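Local structure of RNase III (Scheffersomyces stipitis, 7DEY) at residues Pro6-Gln11 with Glu119-Ala124; Leu57-Lys62 with Pro146-Phe151; His82-Phe87 with Val113-Phe118; Ser177-Val182 with Cys197-Asp202. The protein probably cleaves double-stranded RNA endonucleolytically to leave 5'-phosphomonoesters, as a yeast Dicer represented here by its ribonuclease III domain and a double-stranded-RNA-binding domain. All blocks are in the same frame, centred on the assembly; numbering follows the deposited sequence.

Interaction 1: residues Pro6-Gln11 with Glu119-Ala124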
loop_
_atom_site.group_PDB
_atom_site.type_symbol
_atom_site.label_atom_id
_atom_site.label_comp_id
_atom_site.label_asym_id
_atom_site.label_seq_id
_atom_site.Cartn_x
_atom_site.Cartn_y
_atom_site.Cartn_z
ATOM N N PRO C 6 8.078 -17.169 -6.527
ATOM C CA PRO C 6 7.898 -18.383 -7.315
ATOM C C PRO C 6 8.583 -18.249 -8.661
ATOM O O PRO C 6 8.604 -17.176 -9.279
ATOM C CB PRO C 6 6.378 -18.500 -7.458
ATOM C CG PRO C 6 5.863 -17.175 -7.140
ATOM C CD PRO C 6 6.792 -16.564 -6.161
ATOM N N PHE C 7 9.133 -19.376 -9.105
ATOM C CA PHE C 7 10.177 -19.446 -10.113
ATOM C C PHE C 7 9.599 -19.791 -11.473
ATOM O O PHE C 7 8.645 -20.562 -11.576
ATOM C CB PHE C 7 11.204 -20.501 -9.700
ATOM C CG PHE C 7 12.414 -20.576 -10.585
ATOM C CD1 PHE C 7 13.424 -19.675 -10.458
ATOM C CD2 PHE C 7 12.538 -21.578 -11.511
ATOM C CE1 PHE C 7 14.513 -19.760 -11.238
ATOM C CE2 PHE C 7 13.621 -21.668 -12.278
ATOM C CZ PHE C 7 14.619 -20.760 -12.148
ATOM N N ILE C 8 10.203 -19.217 -12.513
ATOM C CA ILE C 8 9.927 -19.558 -13.905
ATOM C C ILE C 8 11.083 -20.414 -14.406
ATOM O O ILE C 8 12.212 -19.928 -14.533
ATOM C CB ILE C 8 9.778 -18.303 -14.772
ATOM C CG1 ILE C 8 8.567 -17.490 -14.351
ATOM C CG2 ILE C 8 9.702 -18.664 -16.255
ATOM C CD1 ILE C 8 8.498 -16.197 -15.093
ATOM N N LYS C 9 10.824 -21.681 -14.727
ATOM C CA LYS C 9 11.939 -22.512 -15.176
ATOM C C LYS C 9 12.245 -22.306 -16.657
ATOM O O LYS C 9 13.408 -22.131 -17.023
ATOM C CB LYS C 9 11.671 -23.987 -14.877
ATOM C CG LYS C 9 11.280 -24.255 -13.439
ATOM C CD LYS C 9 11.440 -25.718 -13.084
ATOM C CE LYS C 9 12.861 -26.038 -12.667
ATOM N NZ LYS C 9 13.046 -27.512 -12.491
ATOM N N ASP C 10 11.226 -22.317 -17.522
ATOM C CA ASP C 10 11.456 -22.308 -18.970
ATOM C C ASP C 10 12.147 -21.017 -19.409
ATOM O O ASP C 10 11.662 -19.920 -19.132
ATOM C CB ASP C 10 10.132 -22.485 -19.723
ATOM C CG ASP C 10 10.329 -22.723 -21.235
ATOM O OD1 ASP C 10 11.471 -23.028 -21.673
ATOM O OD2 ASP C 10 9.333 -22.618 -21.999
ATOM N N GLN C 11 13.288 -21.154 -20.087
ATOM C CA GLN C 11 14.041 -19.987 -20.529
ATOM C C GLN C 11 13.253 -19.179 -21.539
ATOM O O GLN C 11 13.220 -17.947 -21.463
ATOM C CB GLN C 11 15.369 -20.410 -21.140
ATOM C CG GLN C 11 16.388 -20.925 -20.141
ATOM C CD GLN C 11 17.163 -19.804 -19.493
ATOM O OE1 GLN C 11 16.817 -19.335 -18.405
ATOM N NE2 GLN C 11 18.209 -19.351 -20.169
ATOM N N GLU C 119 2.425 -8.002 -14.008
ATOM C CA GLU C 119 1.253 -8.729 -14.471
ATOM C C GLU C 119 1.657 -9.821 -15.451
ATOM O O GLU C 119 1.249 -10.978 -15.303
ATOM C CB GLU C 119 0.235 -7.765 -15.072
ATOM C CG GLU C 119 -0.482 -6.970 -13.994
ATOM C CD GLU C 119 -1.556 -6.050 -14.536
ATOM O OE1 GLU C 119 -2.493 -5.741 -13.762
ATOM O OE2 GLU C 119 -1.470 -5.628 -15.717
ATOM N N ALA C 120 2.500 -9.485 -16.430
ATOM C CA ALA C 120 3.020 -10.511 -17.327
ATOM C C ALA C 120 3.667 -11.655 -16.545
ATOM O O ALA C 120 3.439 -12.839 -16.841
ATOM C CB ALA C 120 4.021 -9.901 -18.310
ATOM N N TYR C 121 4.474 -11.319 -15.537
ATOM C CA TYR C 121 5.175 -12.342 -14.775
ATOM C C TYR C 121 4.193 -13.340 -14.167
ATOM O O TYR C 121 4.281 -14.550 -14.415
ATOM C CB TYR C 121 6.022 -11.674 -13.699
ATOM C CG TYR C 121 7.004 -12.602 -13.032
ATOM C CD1 TYR C 121 8.234 -12.877 -13.611
ATOM C CD2 TYR C 121 6.698 -13.196 -11.822
ATOM C CE1 TYR C 121 9.120 -13.715 -13.009
ATOM C CE2 TYR C 121 7.570 -14.039 -11.211
ATOM C CZ TYR C 121 8.785 -14.301 -11.801
ATOM O OH TYR C 121 9.672 -15.156 -11.164
ATOM N N ILE C 122 3.234 -12.845 -13.374
ATOM C CA ILE C 122 2.162 -13.700 -12.868
ATOM C C ILE C 122 1.525 -14.493 -14.001
ATOM O O ILE C 122 1.212 -15.681 -13.854
ATOM C CB ILE C 122 1.111 -12.852 -12.131
ATOM C CG1 ILE C 122 1.515 -12.643 -10.679
ATOM C CG2 ILE C 122 -0.284 -13.502 -12.209
ATOM C CD1 ILE C 122 0.590 -11.664 -9.964
ATOM N N GLY C 123 1.310 -13.844 -15.146
ATOM C CA GLY C 123 0.838 -14.565 -16.315
ATOM C C GLY C 123 1.732 -15.732 -16.691
ATOM O O GLY C 123 1.241 -16.759 -17.172
ATOM N N ALA C 124 3.050 -15.607 -16.451
ATOM C CA ALA C 124 3.970 -16.703 -16.753
ATOM C C ALA C 124 3.883 -17.808 -15.712
ATOM O O ALA C 124 3.748 -18.985 -16.064
ATOM C CB ALA C 124 5.404 -16.201 -16.849
#
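The helical ribonuclease III domain is met by an extended N-terminal arm where P6 and I8 come to rest on Y121 and A124 of helix 113-128. The polar link is a hydrogen bond from the phenol of Y121, whose OH donates to P6 O at 3.0 Å. The hydroxyl lies in the carbonyl plane, at a C=O...O angle of 156°. With CG anti to the backbone N (chi1 -168°), the Y121 side chain reaches out from the helix surface, and its far end meets the arm although its first bond does not point there. I8 supplies the apolar half of the contact. Its CD1 sits obliquely against the Y121 ring, 3.3 Å from CE1, and also meets the methyl of A124, 3.6 Å from CB. The isoleucine and tyrosine side chains run antiparallel alongside each other, and CG1 of I8 follows the ring 4.0 Å from CE1. V17 and F18 of helix 11-18 also touch Y121, while F93 meets its ring at an inclined angle. On the arm, I8 O accepts a hydrogen bond from R227 of the second subunit. Two residues before Y121, E119 lies close to E44, D48 and D116, an acidic cluster consistent with the metal-binding site of the ribonuclease III endonuclease fold.

Interaction 2: residues Leu57-Lys62 with Pro146-Phe151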
loop_
_atom_site.group_PDB
_atom_site.type_symbol
_atom_site.label_atom_id
_atom_site.label_comp_id
_atom_site.label_asym_id
_atom_site.label_seq_id
_atom_site.Cartn_x
_atom_site.Cartn_y
_atom_site.Cartn_z
ATOM N N LEU C 57 -10.374 -13.293 -4.116
ATOM C CA LEU C 57 -10.538 -14.392 -3.169
ATOM C C LEU C 57 -9.903 -14.057 -1.815
ATOM O O LEU C 57 -10.565 -14.121 -0.768
ATOM C CB LEU C 57 -9.936 -15.675 -3.758
ATOM C CG LEU C 57 -10.814 -16.564 -4.645
ATOM C CD1 LEU C 57 -11.030 -15.932 -5.980
ATOM C CD2 LEU C 57 -10.198 -17.928 -4.846
ATOM N N ILE C 58 -8.628 -13.650 -1.831
ATOM C CA ILE C 58 -7.895 -13.406 -0.594
ATOM C C ILE C 58 -8.623 -12.382 0.288
ATOM O O ILE C 58 -8.896 -12.639 1.463
ATOM C CB ILE C 58 -6.453 -12.984 -0.921
ATOM C CG1 ILE C 58 -5.715 -14.158 -1.579
ATOM C CG2 ILE C 58 -5.731 -12.466 0.316
ATOM C CD1 ILE C 58 -4.592 -13.756 -2.508
ATOM N N ILE C 59 -8.993 -11.227 -0.262
ATOM C CA ILE C 59 -9.643 -10.230 0.592
ATOM C C ILE C 59 -11.040 -10.685 1.012
ATOM O O ILE C 59 -11.438 -10.487 2.163
ATOM C CB ILE C 59 -9.689 -8.844 -0.082
ATOM C CG1 ILE C 59 -10.464 -8.902 -1.395
ATOM C CG2 ILE C 59 -8.289 -8.274 -0.247
ATOM C CD1 ILE C 59 -10.913 -7.528 -1.863
ATOM N N TYR C 60 -11.814 -11.276 0.091
ATOM C CA TYR C 60 -13.154 -11.746 0.447
ATOM C C TYR C 60 -13.104 -12.665 1.662
ATOM O O TYR C 60 -13.908 -12.535 2.600
ATOM C CB TYR C 60 -13.772 -12.483 -0.742
ATOM C CG TYR C 60 -15.247 -12.795 -0.621
ATOM C CD1 TYR C 60 -15.696 -13.963 0.007
ATOM C CD2 TYR C 60 -16.195 -11.931 -1.155
ATOM C CE1 TYR C 60 -17.052 -14.247 0.102
ATOM C CE2 TYR C 60 -17.554 -12.203 -1.063
ATOM C CZ TYR C 60 -17.978 -13.355 -0.446
ATOM O OH TYR C 60 -19.337 -13.595 -0.370
ATOM N N ASP C 61 -12.140 -13.584 1.663
ATOM C CA ASP C 61 -11.964 -14.512 2.770
ATOM C C ASP C 61 -11.532 -13.792 4.054
ATOM O O ASP C 61 -11.981 -14.148 5.148
ATOM C CB ASP C 61 -10.947 -15.573 2.332
ATOM C CG ASP C 61 -10.438 -16.410 3.470
ATOM O OD1 ASP C 61 -10.696 -17.641 3.445
ATOM O OD2 ASP C 61 -9.766 -15.852 4.372
ATOM N N LYS C 62 -10.657 -12.783 3.948
ATOM C CA LYS C 62 -10.040 -12.188 5.137
ATOM C C LYS C 62 -10.925 -11.137 5.793
ATOM O O LYS C 62 -10.817 -10.896 7.002
ATOM C CB LYS C 62 -8.687 -11.564 4.785
ATOM C CG LYS C 62 -7.913 -11.077 5.992
ATOM C CD LYS C 62 -6.420 -11.360 5.891
ATOM C CE LYS C 62 -5.805 -11.710 7.262
ATOM N NZ LYS C 62 -6.535 -11.118 8.441
ATOM N N PRO C 146 1.371 -7.972 5.032
ATOM C CA PRO C 146 1.491 -6.636 5.642
ATOM C C PRO C 146 0.457 -5.658 5.121
ATOM O O PRO C 146 -0.096 -4.879 5.910
ATOM C CB PRO C 146 2.917 -6.204 5.267
ATOM C CG PRO C 146 3.622 -7.447 4.858
ATOM C CD PRO C 146 2.572 -8.288 4.227
ATOM N N LYS C 147 0.164 -5.680 3.814
ATOM C CA LYS C 147 -0.845 -4.771 3.276
ATOM C C LYS C 147 -2.216 -5.081 3.849
ATOM O O LYS C 147 -3.025 -4.164 4.058
ATOM C CB LYS C 147 -0.895 -4.845 1.742
ATOM C CG LYS C 147 0.464 -4.781 1.067
ATOM C CD LYS C 147 0.479 -3.837 -0.123
ATOM C CE LYS C 147 0.680 -2.394 0.277
ATOM N NZ LYS C 147 2.096 -2.133 0.609
ATOM N N LEU C 148 -2.506 -6.353 4.107
ATOM C CA LEU C 148 -3.837 -6.659 4.607
ATOM C C LEU C 148 -3.940 -6.358 6.086
ATOM O O LEU C 148 -4.977 -5.873 6.547
ATOM C CB LEU C 148 -4.207 -8.112 4.340
ATOM C CG LEU C 148 -4.472 -8.497 2.880
ATOM C CD1 LEU C 148 -5.139 -9.867 2.854
ATOM C CD2 LEU C 148 -5.299 -7.445 2.154
ATOM N N GLU C 149 -2.881 -6.616 6.848
ATOM C CA GLU C 149 -2.934 -6.222 8.245
ATOM C C GLU C 149 -3.034 -4.715 8.370
ATOM O O GLU C 149 -3.698 -4.220 9.286
ATOM C CB GLU C 149 -1.738 -6.775 9.018
ATOM C CG GLU C 149 -1.986 -6.920 10.533
ATOM C CD GLU C 149 -3.412 -7.394 10.893
ATOM O OE1 GLU C 149 -3.964 -8.293 10.197
ATOM O OE2 GLU C 149 -3.978 -6.860 11.890
ATOM N N ALA C 150 -2.431 -3.961 7.441
ATOM C CA ALA C 150 -2.685 -2.521 7.430
ATOM C C ALA C 150 -4.173 -2.238 7.261
ATOM O O ALA C 150 -4.733 -1.391 7.959
ATOM C CB ALA C 150 -1.868 -1.825 6.347
ATOM N N PHE C 151 -4.849 -2.977 6.391
ATOM C CA PHE C 151 -6.253 -2.661 6.175
ATOM C C PHE C 151 -7.118 -3.164 7.327
ATOM O O PHE C 151 -8.121 -2.527 7.674
ATOM C CB PHE C 151 -6.732 -3.240 4.848
ATOM C CG PHE C 151 -6.144 -2.566 3.633
ATOM C CD1 PHE C 151 -4.963 -1.822 3.713
ATOM C CD2 PHE C 151 -6.760 -2.690 2.398
ATOM C CE1 PHE C 151 -4.415 -1.213 2.594
ATOM C CE2 PHE C 151 -6.221 -2.080 1.272
ATOM C CZ PHE C 151 -5.046 -1.343 1.373
#
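L148 faces I58, I59 and K62 across two helix segments, 57-62 and 146-151, whose axes approach to 11.8 Å and run in broadly the same direction, 39° apart. This is a helix-helix contact of the all-helical ribonuclease III domain, between the C-terminal end of helix 42-62 and helix 145-156. The wide spacing is bridged chiefly by one residue: L148 extends toward the other helix, with CG anti to its own carbonyl carbon (chi1 -70°), and its two methyls divide the work. CD1 settles against I58 CG2 at 3.7 Å and against the aliphatic CD of K62 at 3.6 Å, while CD2 turns to I59 CG2 at 3.9 Å. Both isoleucines stand nearly perpendicular to the leucine and meet it through their CG2 methyls. Behind them, I58 rests on L140 and E141 of helix 134-143, and I59 on L78 of helix 68-78. L148 also touches F63, just beyond the end of helix 42-62. Thus a buried hydrocarbon centre passes into a polar margin at K62. Its chain leaves anti to the backbone N, then bends, carrying the ammonium toward the acidic side chain of the facing helix; K62 NZ stops 4.2 Å from E149 OE1, beyond salt-bridge distance.

Interaction 3: residues His82-Phe87 with Val113-Phe118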
loop_
_atom_site.group_PDB
_atom_site.type_symbol
_atom_site.label_atom_id
_atom_site.label_comp_id
_atom_site.label_asym_id
_atom_site.label_seq_id
_atom_site.Cartn_x
_atom_site.Cartn_y
_atom_site.Cartn_z
ATOM N N HIS C 82 1.026 1.522 -8.207
ATOM C CA HIS C 82 1.875 1.796 -7.049
ATOM C C HIS C 82 2.325 0.508 -6.365
ATOM O O HIS C 82 3.524 0.276 -6.184
ATOM C CB HIS C 82 1.126 2.681 -6.057
ATOM C CG HIS C 82 1.818 2.837 -4.738
ATOM N ND1 HIS C 82 1.707 1.911 -3.721
ATOM C CD2 HIS C 82 2.653 3.799 -4.282
ATOM C CE1 HIS C 82 2.429 2.307 -2.687
ATOM N NE2 HIS C 82 3.013 3.451 -3.002
ATOM N N THR C 83 1.379 -0.345 -5.973
ATOM C CA THR C 83 1.778 -1.528 -5.224
ATOM C C THR C 83 2.474 -2.569 -6.099
ATOM O O THR C 83 3.398 -3.251 -5.628
ATOM C CB THR C 83 0.590 -2.160 -4.538
ATOM O OG1 THR C 83 0.979 -3.463 -4.120
ATOM C CG2 THR C 83 -0.553 -2.279 -5.488
ATOM N N LEU C 84 2.026 -2.743 -7.357
ATOM C CA LEU C 84 2.666 -3.731 -8.227
ATOM C C LEU C 84 4.076 -3.304 -8.582
ATOM O O LEU C 84 4.944 -4.159 -8.778
ATOM C CB LEU C 84 1.871 -3.948 -9.516
ATOM C CG LEU C 84 0.434 -4.438 -9.408
ATOM C CD1 LEU C 84 -0.036 -4.890 -10.753
ATOM C CD2 LEU C 84 0.375 -5.567 -8.418
ATOM N N THR C 85 4.321 -1.991 -8.676
ATOM C CA THR C 85 5.684 -1.501 -8.836
ATOM C C THR C 85 6.506 -1.790 -7.597
ATOM O O THR C 85 7.686 -2.138 -7.695
ATOM C CB THR C 85 5.704 -0.003 -9.103
ATOM O OG1 THR C 85 4.983 0.294 -10.301
ATOM C CG2 THR C 85 7.135 0.465 -9.251
ATOM N N GLN C 86 5.899 -1.638 -6.419
ATOM C CA GLN C 86 6.628 -1.893 -5.185
ATOM C C GLN C 86 7.059 -3.347 -5.110
ATOM O O GLN C 86 8.202 -3.643 -4.763
ATOM C CB GLN C 86 5.770 -1.514 -3.979
ATOM C CG GLN C 86 6.567 -1.313 -2.713
ATOM C CD GLN C 86 5.754 -0.693 -1.593
ATOM O OE1 GLN C 86 4.526 -0.792 -1.564
ATOM N NE2 GLN C 86 6.444 -0.042 -0.656
ATOM N N PHE C 87 6.169 -4.271 -5.478
ATOM C CA PHE C 87 6.550 -5.677 -5.550
ATOM C C PHE C 87 7.677 -5.894 -6.551
ATOM O O PHE C 87 8.621 -6.648 -6.277
ATOM C CB PHE C 87 5.340 -6.538 -5.926
ATOM C CG PHE C 87 4.255 -6.560 -4.882
ATOM C CD1 PHE C 87 4.557 -6.378 -3.542
ATOM C CD2 PHE C 87 2.934 -6.762 -5.242
ATOM C CE1 PHE C 87 3.553 -6.399 -2.578
ATOM C CE2 PHE C 87 1.937 -6.768 -4.297
ATOM C CZ PHE C 87 2.245 -6.586 -2.956
ATOM N N VAL C 113 5.198 0.965 -16.323
ATOM C CA VAL C 113 5.723 -0.258 -16.929
ATOM C C VAL C 113 5.813 -1.387 -15.911
ATOM O O VAL C 113 5.225 -2.457 -16.104
ATOM C CB VAL C 113 7.092 0.018 -17.573
ATOM C CG1 VAL C 113 7.898 -1.284 -17.733
ATOM C CG2 VAL C 113 6.894 0.698 -18.894
ATOM N N TYR C 114 6.560 -1.168 -14.819
ATOM C CA TYR C 114 6.905 -2.261 -13.915
ATOM C C TYR C 114 5.678 -3.017 -13.448
ATOM O O TYR C 114 5.746 -4.238 -13.236
ATOM C CB TYR C 114 7.674 -1.750 -12.706
ATOM C CG TYR C 114 9.094 -1.396 -13.030
ATOM C CD1 TYR C 114 10.089 -2.358 -13.036
ATOM C CD2 TYR C 114 9.438 -0.086 -13.347
ATOM C CE1 TYR C 114 11.403 -2.018 -13.342
ATOM C CE2 TYR C 114 10.735 0.263 -13.658
ATOM C CZ TYR C 114 11.723 -0.698 -13.654
ATOM O OH TYR C 114 13.023 -0.321 -13.958
ATOM N N ALA C 115 4.546 -2.328 -13.309
ATOM C CA ALA C 115 3.333 -3.050 -12.970
ATOM C C ALA C 115 2.898 -3.948 -14.113
ATOM O O ALA C 115 2.362 -5.036 -13.879
ATOM C CB ALA C 115 2.222 -2.075 -12.588
ATOM N N ASP C 116 3.139 -3.526 -15.350
ATOM C CA ASP C 116 2.748 -4.347 -16.486
ATOM C C ASP C 116 3.681 -5.540 -16.671
ATOM O O ASP C 116 3.233 -6.584 -17.159
ATOM C CB ASP C 116 2.698 -3.495 -17.755
ATOM C CG ASP C 116 1.403 -2.696 -17.875
ATOM O OD1 ASP C 116 0.298 -3.272 -17.745
ATOM O OD2 ASP C 116 1.491 -1.477 -18.103
ATOM N N ILE C 117 4.966 -5.408 -16.301
ATOM C CA ILE C 117 5.848 -6.573 -16.219
ATOM C C ILE C 117 5.288 -7.559 -15.210
ATOM O O ILE C 117 5.025 -8.728 -15.518
ATOM C CB ILE C 117 7.282 -6.153 -15.839
ATOM C CG1 ILE C 117 7.801 -5.070 -16.771
ATOM C CG2 ILE C 117 8.250 -7.356 -15.868
ATOM C CD1 ILE C 117 8.589 -5.622 -17.933
ATOM N N PHE C 118 5.074 -7.067 -13.988
ATOM C CA PHE C 118 4.591 -7.892 -12.888
ATOM C C PHE C 118 3.322 -8.643 -13.259
ATOM O O PHE C 118 3.141 -9.806 -12.864
ATOM C CB PHE C 118 4.352 -7.015 -11.665
ATOM C CG PHE C 118 4.049 -7.781 -10.438
ATOM C CD1 PHE C 118 2.749 -8.126 -10.130
ATOM C CD2 PHE C 118 5.059 -8.160 -9.591
ATOM C CE1 PHE C 118 2.469 -8.825 -9.003
ATOM C CE2 PHE C 118 4.784 -8.865 -8.463
ATOM C CZ PHE C 118 3.491 -9.199 -8.163
#
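L84 and A115 mark the place where helices 81-90 and 113-128 come nearest within this contact, their CA atoms only 4.8 Å apart. The segment axes approach to 7.7 Å and cross at 71°, a closeness that the small A115 side chain accommodates: its CB lies 3.6 Å from L84 CB. Beyond this shallow meeting point, larger groups fill the diverging space. F118, swung out with CG anti to the backbone N (chi1 -172°), lays its ring across L84 and F87, bridging one turn of helix 81-90. L84 CD2 and F87 CB both lie obliquely on one side of the ring plane, L84 CD2 3.9 Å from F118 CD1 and F87 CB 3.5 Å from F118 CE2. The two phenyl rings are inclined by 37°, with centroids 5.7 Å apart. Past A115 in the other direction, T85 presents its CG2 methyl to Y114 CB at 4.1 Å, while the tyrosine ring leads away to meet F89. T85 OG1 is hydrogen-bonded to N81 O within its own helix, and S88 OG bonds to both L84 O and Y114 O, tying the two helices together. At the subunit interface, H82 stacks on H82 of the second subunit. Around the crossing, F87 meets Y144 edge-to-face, and F118 packs on W139 of helix 134-143 and on F93 of helix 93-96.

Interaction 4: residues Ser177-Val182 with Cys197-Asp202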
loop_
_atom_site.group_PDB
_atom_site.type_symbol
_atom_site.label_atom_id
_atom_site.label_comp_id
_atom_site.label_asym_id
_atom_site.label_seq_id
_atom_site.Cartn_x
_atom_site.Cartn_y
_atom_site.Cartn_z
ATOM N N SER C 177 -33.009 23.817 20.370
ATOM C CA SER C 177 -33.088 22.476 19.806
ATOM C C SER C 177 -31.668 21.960 19.609
ATOM O O SER C 177 -30.932 22.466 18.752
ATOM C CB SER C 177 -33.862 22.494 18.489
ATOM O OG SER C 177 -33.347 23.491 17.626
ATOM N N HIS C 178 -31.279 20.975 20.410
ATOM C CA HIS C 178 -30.003 20.295 20.264
ATOM C C HIS C 178 -30.239 18.801 20.082
ATOM O O HIS C 178 -31.278 18.276 20.496
ATOM C CB HIS C 178 -29.083 20.546 21.469
ATOM C CG HIS C 178 -29.692 20.212 22.794
ATOM N ND1 HIS C 178 -30.139 18.949 23.115
ATOM C CD2 HIS C 178 -29.904 20.975 23.893
ATOM C CE1 HIS C 178 -30.613 18.950 24.347
ATOM N NE2 HIS C 178 -30.484 20.168 24.841
ATOM N N PRO C 179 -29.304 18.084 19.462
ATOM C CA PRO C 179 -29.591 16.699 19.078
ATOM C C PRO C 179 -29.483 15.731 20.249
ATOM O O PRO C 179 -28.575 15.825 21.079
ATOM C CB PRO C 179 -28.532 16.409 18.004
ATOM C CG PRO C 179 -27.413 17.311 18.332
ATOM C CD PRO C 179 -27.994 18.539 18.955
ATOM N N LEU C 180 -30.437 14.799 20.306
ATOM C CA LEU C 180 -30.480 13.737 21.304
ATOM C C LEU C 180 -30.130 12.411 20.646
ATOM O O LEU C 180 -30.342 12.225 19.445
ATOM C CB LEU C 180 -31.862 13.636 21.962
ATOM C CG LEU C 180 -32.404 14.868 22.711
ATOM C CD1 LEU C 180 -31.295 15.578 23.462
ATOM C CD2 LEU C 180 -33.127 15.854 21.795
ATOM N N TYR C 181 -29.592 11.486 21.437
ATOM C CA TYR C 181 -29.069 10.212 20.935
ATOM C C TYR C 181 -29.802 9.061 21.617
ATOM O O TYR C 181 -29.379 8.598 22.678
ATOM C CB TYR C 181 -27.564 10.130 21.166
ATOM C CG TYR C 181 -26.807 11.176 20.388
ATOM C CD1 TYR C 181 -26.831 12.517 20.780
ATOM C CD2 TYR C 181 -26.092 10.838 19.240
ATOM C CE1 TYR C 181 -26.160 13.491 20.059
ATOM C CE2 TYR C 181 -25.403 11.807 18.516
ATOM C CZ TYR C 181 -25.444 13.128 18.933
ATOM O OH TYR C 181 -24.778 14.093 18.230
ATOM N N VAL C 182 -30.867 8.573 20.990
ATOM C CA VAL C 182 -31.811 7.650 21.613
ATOM C C VAL C 182 -31.512 6.227 21.153
ATOM O O VAL C 182 -31.631 5.915 19.962
ATOM C CB VAL C 182 -33.261 8.026 21.273
ATOM C CG1 VAL C 182 -34.201 7.418 22.287
ATOM C CG2 VAL C 182 -33.422 9.540 21.190
ATOM N N CYS C 197 -29.451 9.360 16.324
ATOM C CA CYS C 197 -29.168 10.772 16.566
ATOM C C CYS C 197 -30.286 11.595 15.937
ATOM O O CYS C 197 -30.303 11.814 14.721
ATOM C CB CYS C 197 -27.803 11.137 15.992
ATOM S SG CYS C 197 -27.553 12.899 15.649
ATOM N N ARG C 198 -31.228 12.049 16.762
ATOM C CA ARG C 198 -32.406 12.740 16.261
ATOM C C ARG C 198 -32.377 14.196 16.679
ATOM O O ARG C 198 -32.017 14.518 17.812
ATOM C CB ARG C 198 -33.698 12.089 16.761
ATOM C CG ARG C 198 -33.973 10.706 16.180
ATOM C CD ARG C 198 -35.313 10.154 16.656
ATOM N NE ARG C 198 -35.252 8.710 16.881
ATOM C CZ ARG C 198 -35.814 8.095 17.913
ATOM N NH1 ARG C 198 -36.479 8.802 18.819
ATOM N NH2 ARG C 198 -35.707 6.783 18.045
ATOM N N MET C 199 -32.755 15.075 15.759
ATOM C CA MET C 199 -32.897 16.496 16.043
ATOM C C MET C 199 -34.393 16.812 15.983
ATOM O O MET C 199 -34.918 17.306 14.986
ATOM C CB MET C 199 -32.029 17.328 15.020
ATOM C CG MET C 199 -32.349 18.818 14.851
ATOM S SD MET C 199 -31.703 19.880 16.155
ATOM C CE MET C 199 -30.084 19.168 16.329
ATOM N N GLY C 200 -35.081 16.544 17.093
ATOM C CA GLY C 200 -36.510 16.791 17.176
ATOM C C GLY C 200 -37.395 15.654 16.694
ATOM O O GLY C 200 -37.995 14.942 17.508
ATOM N N ASN C 201 -37.489 15.475 15.374
ATOM C CA ASN C 201 -38.329 14.432 14.791
ATOM C C ASN C 201 -37.628 13.576 13.738
ATOM O O ASN C 201 -38.126 12.481 13.437
ATOM C CB ASN C 201 -39.593 15.058 14.178
ATOM C CG ASN C 201 -39.317 16.405 13.516
ATOM O OD1 ASN C 201 -38.159 16.788 13.317
ATOM N ND2 ASN C 201 -40.381 17.123 13.160
ATOM N N ASP C 202 -36.484 14.011 13.204
ATOM C CA ASP C 202 -35.801 13.391 12.073
ATOM C C ASP C 202 -34.532 12.681 12.538
ATOM O O ASP C 202 -33.812 13.188 13.397
ATOM C CB ASP C 202 -35.446 14.463 11.045
ATOM C CG ASP C 202 -35.056 15.767 11.706
ATOM O OD1 ASP C 202 -35.124 15.797 12.951
ATOM O OD2 ASP C 202 -34.682 16.739 11.004
#
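A cysteine sulfur set obliquely against a tyrosine ring distinguishes this strand pair: C197 SG lies 4.3 Å from the centroid of the Y181 ring, 35° off its normal. With SG anti to the backbone N (chi1 158°), the thiol is carried along the Y181 ring toward CE2 and CZ, while C197 CB comes within 3.5 Å of Y181 CE2. These residues form an antiparallel non-hydrogen-bonded pair on the sheet face that packs on L168 of helix 164-172 and on A219 and A220 of helix 212-224; K165 adds a cation-pi contact to Y181. Their neighbours L180 and R198 form the hydrogen-bonded pair, with their side chains on the opposite face. L180 N donates to R198 O at 3.0 Å and R198 N to L180 O at 2.8 Å. Beyond L180, V182 places CG2 over one face of the R198 guanidinium, 3.9 Å from NH1. At the far end M199 folds back, its bent chain bringing CE to 3.4 Å from P179 CD alongside the proline ring. G200 then turns the chain with a positive phi toward strand 202-208. The result is the first hairpin of the alpha-beta-beta-beta-alpha fold of a double-stranded-RNA-binding domain.

In the fold
Interactions 1 and 3 share helix 113-128. Their centres are 14 Å apart, and they touch where E119 CG lies 3.9 Å from L84 CD1. Each brings one acidic residue, E119 and D116 respectively, to the probable catalytic centre. Interaction 2 lies 19 Å, centre to centre, from interaction 3 and meets it through K147, which packs on T83 and Q86. Interaction 4 is remote, with its centre about 60 Å from that of interaction 1 and 38 Å from that of interaction 2, in the separate RNA-binding domain. In the dimer, E167, S170 and I171 of the second subunit, on its helix 164-172, pack on segment 6-11 of interaction 1, so the RNA-binding domain of one subunit meets the N-terminal arm of the other.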